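Insecticidal Delta-Endotoxin Cry8Ea1 (Bacillus Thuringiensis, PDB 3EB7) is an insecticidal three-domain Cry toxin, active against larvae of Holotrichia parallela, that probably kills by forming pores in midgut cell membranes. Local coordinates at residues A[1-13]-A[47-59]. Sequence-based numbering, arbitrary orientation.
Sequences ISERDAVKTAISL and QWEIFMEQVEALI
Thr-9 OG1 lies between two acceptors, Gln-47 OE1 at 3.1 Å across the contact and the carbonyl Asp-5 O at 2.9 Å one turn back in its own helix. Its single proton can serve either, and the geometry does not choose. Gln-47 reaches OG1 because its chain bends at chi2 (64°), and the two side chains approach from opposite directions. The methyl Thr-9 CG2 goes to the Phe-51 ring instead, 3.5 Å from CZ. Ala-6 is a small residue facing helix 47-59. Its CB packs on Ile-50 CG2, on Phe-51 CD2 and on the extended chain of Gln-54. Both segments belong to the N-terminal helical bundle of the Cry toxins, the domain linked to pore formation in this family. Helices 2-13 and 47-59 run at 121° to each other, with axes 8.1 Å apart. Leu-40 of helix 26-40 and Ser-134 of helix 133-153 also touch the Phe-51 side chain. Ile-50 turns its CG2 branch to the backbone of helix 2-13, 3.4 Å from Ser-2 O. Its CD1 meets the carboxylate of Asp-5, and the two side chains cross at about a right angle. Near the chain start, Ser-2 OG is modelled 2.4 Å from Glu-53 OE1, too close for an ordinary hydrogen bond, so the exact length is doubtful. Glu-3 extends along helix 47-59, and its carboxylate lies against Ala-57 CB and Leu-58 CD2.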
loop_
_atom_site.group_PDB
_atom_site.type_symbol
_atom_site.label_atom_id
_atom_site.label_comp_id
_atom_site.label_asym_id
_atom_site.label_seq_id
_atom_site.Cartn_x
_atom_site.Cartn_y
_atom_site.Cartn_z
ATOM N N ILE A 1 -3.535 -9.272 20.525
ATOM C CA ILE A 1 -3.712 -10.152 19.319
ATOM C C ILE A 1 -2.555 -9.934 18.328
ATOM O O ILE A 1 -2.061 -8.828 18.113
ATOM C CB ILE A 1 -5.231 -10.203 18.705
ATOM C CG1 ILE A 1 -5.323 -10.261 17.154
ATOM C CG2 ILE A 1 -6.132 -9.061 19.226
ATOM C CD1 ILE A 1 -5.261 -11.692 16.553
ATOM N N SER A 2 -2.105 -11.055 17.792
ATOM C CA SER A 2 -0.981 -11.112 16.894
ATOM C C SER A 2 -1.168 -10.312 15.601
ATOM O O SER A 2 -0.210 -9.700 15.124
ATOM C CB SER A 2 -0.620 -12.576 16.632
ATOM O OG SER A 2 0.079 -13.079 17.779
ATOM N N GLU A 3 -2.404 -10.274 15.093
ATOM C CA GLU A 3 -2.742 -9.528 13.869
ATOM C C GLU A 3 -2.395 -8.047 13.985
ATOM O O GLU A 3 -1.636 -7.553 13.156
ATOM C CB GLU A 3 -4.215 -9.716 13.508
ATOM C CG GLU A 3 -4.544 -11.096 12.912
ATOM C CD GLU A 3 -6.057 -11.279 12.669
ATOM O OE1 GLU A 3 -6.782 -10.268 12.449
ATOM O OE2 GLU A 3 -6.534 -12.435 12.706
ATOM N N ARG A 4 -2.912 -7.380 15.024
ATOM C CA ARG A 4 -2.621 -5.956 15.331
ATOM C C ARG A 4 -1.151 -5.678 15.426
ATOM O O ARG A 4 -0.663 -4.710 14.861
ATOM C CB ARG A 4 -3.247 -5.492 16.676
ATOM C CG ARG A 4 -4.693 -5.889 16.876
ATOM C CD ARG A 4 -5.012 -6.191 18.338
ATOM N NE ARG A 4 -5.113 -4.979 19.116
ATOM C CZ ARG A 4 -6.258 -4.468 19.580
ATOM N NH1 ARG A 4 -7.416 -5.084 19.356
ATOM N NH2 ARG A 4 -6.240 -3.330 20.278
ATOM N N ASP A 5 -0.464 -6.522 16.185
ATOM C CA ASP A 5 1.007 -6.487 16.347
ATOM C C ASP A 5 1.767 -6.625 15.021
ATOM O O ASP A 5 2.661 -5.832 14.726
ATOM C CB ASP A 5 1.410 -7.633 17.275
ATOM C CG ASP A 5 2.696 -7.354 18.046
ATOM O OD1 ASP A 5 3.432 -6.385 17.696
ATOM O OD2 ASP A 5 2.967 -8.132 19.018
ATOM N N ALA A 6 1.407 -7.640 14.231
ATOM C CA ALA A 6 2.046 -7.919 12.922
ATOM C C ALA A 6 1.875 -6.766 11.942
ATOM O O ALA A 6 2.804 -6.388 11.252
ATOM C CB ALA A 6 1.525 -9.198 12.337
ATOM N N VAL A 7 0.685 -6.194 11.930
ATOM C CA VAL A 7 0.325 -5.113 11.029
ATOM C C VAL A 7 1.026 -3.843 11.483
ATOM O O VAL A 7 1.483 -3.041 10.683
ATOM C CB VAL A 7 -1.211 -4.964 10.983
ATOM C CG1 VAL A 7 -1.631 -3.628 10.386
ATOM C CG2 VAL A 7 -1.775 -6.104 10.144
ATOM N N LYS A 8 1.140 -3.700 12.799
ATOM C CA LYS A 8 1.876 -2.611 13.384
ATOM C C LYS A 8 3.326 -2.693 12.917
ATOM O O LYS A 8 3.889 -1.719 12.472
ATOM C CB LYS A 8 1.730 -2.686 14.912
ATOM C CG LYS A 8 2.005 -1.412 15.641
ATOM C CD LYS A 8 2.021 -1.670 17.140
ATOM C CE LYS A 8 2.997 -0.731 17.873
ATOM N NZ LYS A 8 4.333 -1.358 18.098
ATOM N N THR A 9 3.915 -3.879 12.985
ATOM C CA THR A 9 5.300 -4.102 12.581
ATOM C C THR A 9 5.535 -3.814 11.105
ATOM O O THR A 9 6.475 -3.104 10.740
ATOM C CB THR A 9 5.707 -5.557 12.873
ATOM O OG1 THR A 9 5.541 -5.795 14.278
ATOM C CG2 THR A 9 7.171 -5.814 12.473
ATOM N N ALA A 10 4.683 -4.387 10.267
ATOM C CA ALA A 10 4.773 -4.268 8.830
ATOM C C ALA A 10 4.588 -2.822 8.378
ATOM O O ALA A 10 5.296 -2.363 7.475
ATOM C CB ALA A 10 3.734 -5.173 8.176
ATOM N N ILE A 11 3.649 -2.096 8.991
ATOM C CA ILE A 11 3.433 -0.683 8.601
ATOM C C ILE A 11 4.629 0.173 8.966
ATOM O O ILE A 11 5.046 1.049 8.199
ATOM C CB ILE A 11 2.142 -0.104 9.204
ATOM C CG1 ILE A 11 0.941 -0.535 8.351
ATOM C CG2 ILE A 11 2.204 1.398 9.275
ATOM C CD1 ILE A 11 -0.396 -0.217 8.973
ATOM N N SER A 12 5.185 -0.094 10.149
ATOM C CA SER A 12 6.338 0.618 10.645
ATOM C C SER A 12 7.567 0.395 9.740
ATOM O O SER A 12 8.340 1.329 9.445
ATOM C CB SER A 12 6.614 0.107 12.061
ATOM O OG SER A 12 7.891 0.512 12.507
ATOM N N LEU A 13 7.753 -0.862 9.325
ATOM C CA LEU A 13 8.854 -1.249 8.474
ATOM C C LEU A 13 8.747 -0.588 7.127
ATOM O O LEU A 13 9.734 -0.015 6.681
ATOM C CB LEU A 13 8.944 -2.771 8.335
ATOM C CG LEU A 13 10.021 -3.543 9.104
ATOM C CD1 LEU A 13 10.676 -2.790 10.275
ATOM C CD2 LEU A 13 9.416 -4.811 9.585
ATOM N N GLN A 47 9.638 -12.224 17.164
ATOM C CA GLN A 47 8.754 -11.334 16.394
ATOM C C GLN A 47 8.245 -12.051 15.123
ATOM O O GLN A 47 7.165 -11.781 14.650
ATOM C CB GLN A 47 9.432 -9.975 16.135
ATOM C CG GLN A 47 8.522 -8.856 15.626
ATOM C CD GLN A 47 7.431 -8.440 16.615
ATOM O OE1 GLN A 47 6.358 -8.017 16.205
ATOM N NE2 GLN A 47 7.682 -8.617 17.913
ATOM N N TRP A 48 8.999 -13.025 14.620
ATOM C CA TRP A 48 8.567 -13.821 13.466
ATOM C C TRP A 48 7.390 -14.790 13.744
ATOM O O TRP A 48 6.597 -15.100 12.839
ATOM C CB TRP A 48 9.757 -14.579 12.866
ATOM C CG TRP A 48 10.905 -13.654 12.485
ATOM C CD1 TRP A 48 11.934 -13.265 13.271
ATOM C CD2 TRP A 48 11.083 -12.992 11.232
ATOM N NE1 TRP A 48 12.775 -12.413 12.583
ATOM C CE2 TRP A 48 12.275 -12.233 11.324
ATOM C CE3 TRP A 48 10.369 -12.995 10.027
ATOM C CZ2 TRP A 48 12.761 -11.468 10.257
ATOM C CZ3 TRP A 48 10.844 -12.251 8.979
ATOM C CH2 TRP A 48 12.025 -11.482 9.095
ATOM N N GLU A 49 7.298 -15.273 14.987
ATOM C CA GLU A 49 6.169 -16.113 15.414
ATOM C C GLU A 49 4.881 -15.303 15.326
ATOM O O GLU A 49 3.881 -15.824 14.925
ATOM C CB GLU A 49 6.392 -16.668 16.839
ATOM C CG GLU A 49 5.125 -17.123 17.571
ATOM C CD GLU A 49 4.496 -18.417 17.002
ATOM O OE1 GLU A 49 5.009 -18.979 16.015
ATOM O OE2 GLU A 49 3.460 -18.884 17.562
ATOM N N ILE A 50 4.926 -14.017 15.675
ATOM C CA ILE A 50 3.792 -13.108 15.455
ATOM C C ILE A 50 3.280 -13.013 13.988
ATOM O O ILE A 50 2.063 -12.963 13.763
ATOM C CB ILE A 50 4.115 -11.721 16.082
ATOM C CG1 ILE A 50 4.294 -11.897 17.600
ATOM C CG2 ILE A 50 3.023 -10.650 15.755
ATOM C CD1 ILE A 50 4.926 -10.704 18.298
ATOM N N PHE A 51 4.186 -12.984 13.016
ATOM C CA PHE A 51 3.848 -13.051 11.585
ATOM C C PHE A 51 3.129 -14.353 11.202
ATOM O O PHE A 51 2.206 -14.357 10.365
ATOM C CB PHE A 51 5.107 -12.849 10.696
ATOM C CG PHE A 51 5.624 -11.425 10.673
ATOM C CD1 PHE A 51 6.912 -11.128 11.089
ATOM C CD2 PHE A 51 4.816 -10.376 10.204
ATOM C CE1 PHE A 51 7.400 -9.799 11.072
ATOM C CE2 PHE A 51 5.290 -9.044 10.162
ATOM C CZ PHE A 51 6.573 -8.762 10.611
ATOM N N MET A 52 3.544 -15.455 11.821
ATOM C CA MET A 52 2.919 -16.742 11.562
ATOM C C MET A 52 1.522 -16.790 12.170
ATOM O O MET A 52 0.546 -17.186 11.507
ATOM C CB MET A 52 3.767 -17.876 12.125
ATOM C CG MET A 52 5.106 -18.016 11.484
ATOM S SD MET A 52 5.951 -19.505 12.143
ATOM C CE MET A 52 7.585 -19.287 11.407
ATOM N N GLU A 53 1.422 -16.378 13.426
ATOM C CA GLU A 53 0.135 -16.314 14.113
ATOM C C GLU A 53 -0.886 -15.445 13.372
ATOM O O GLU A 53 -2.078 -15.790 13.282
ATOM C CB GLU A 53 0.318 -15.839 15.560
ATOM C CG GLU A 53 1.163 -16.799 16.408
ATOM C CD GLU A 53 1.309 -16.351 17.881
ATOM O OE1 GLU A 53 0.750 -15.311 18.287
ATOM O OE2 GLU A 53 2.001 -17.042 18.657
ATOM N N GLN A 54 -0.423 -14.322 12.850
ATOM C CA GLN A 54 -1.270 -13.456 12.023
ATOM C C GLN A 54 -1.968 -14.214 10.881
ATOM O O GLN A 54 -3.177 -14.253 10.800
ATOM C CB GLN A 54 -0.433 -12.298 11.441
ATOM C CG GLN A 54 -1.224 -11.430 10.515
ATOM C CD GLN A 54 -0.352 -10.535 9.643
ATOM O OE1 GLN A 54 -0.797 -9.462 9.224
ATOM N NE2 GLN A 54 0.880 -10.961 9.374
ATOM N N VAL A 55 -1.191 -14.814 9.990
ATOM C CA VAL A 55 -1.773 -15.380 8.780
ATOM C C VAL A 55 -2.536 -16.664 9.137
ATOM O O VAL A 55 -3.552 -16.937 8.550
ATOM C CB VAL A 55 -0.709 -15.509 7.660
ATOM C CG1 VAL A 55 -1.343 -15.894 6.301
ATOM C CG2 VAL A 55 0.026 -14.149 7.504
ATOM N N GLU A 56 -2.062 -17.425 10.128
ATOM C CA GLU A 56 -2.820 -18.582 10.649
ATOM C C GLU A 56 -4.206 -18.180 11.154
ATOM O O GLU A 56 -5.195 -18.866 10.885
ATOM C CB GLU A 56 -2.039 -19.343 11.736
ATOM C CG GLU A 56 -0.775 -20.123 11.248
ATOM C CD GLU A 56 0.014 -20.722 12.455
ATOM O OE1 GLU A 56 0.060 -21.972 12.627
ATOM O OE2 GLU A 56 0.564 -19.923 13.274
ATOM N N ALA A 57 -4.281 -17.082 11.901
ATOM C CA ALA A 57 -5.576 -16.522 12.312
ATOM C C ALA A 57 -6.455 -16.053 11.102
ATOM O O ALA A 57 -7.647 -16.233 11.123
ATOM C CB ALA A 57 -5.384 -15.381 13.350
ATOM N N LEU A 58 -5.861 -15.460 10.070
ATOM C CA LEU A 58 -6.623 -14.905 8.926
ATOM C C LEU A 58 -7.254 -15.999 8.072
ATOM O O LEU A 58 -8.347 -15.831 7.544
ATOM C CB LEU A 58 -5.714 -14.037 8.029
ATOM C CG LEU A 58 -5.273 -12.662 8.559
ATOM C CD1 LEU A 58 -4.367 -11.986 7.554
ATOM C CD2 LEU A 58 -6.462 -11.783 8.849
ATOM N N ILE A 59 -6.541 -17.114 7.939
ATOM C CA ILE A 59 -6.972 -18.210 7.093
ATOM C C ILE A 59 -7.507 -19.435 7.856
ATOM O O ILE A 59 -8.078 -20.333 7.254
ATOM C CB ILE A 59 -5.825 -18.647 6.151
ATOM C CG1 ILE A 59 -4.692 -19.310 6.942
ATOM C CG2 ILE A 59 -5.392 -17.441 5.263
ATOM C CD1 ILE A 59 -3.590 -19.890 6.089
#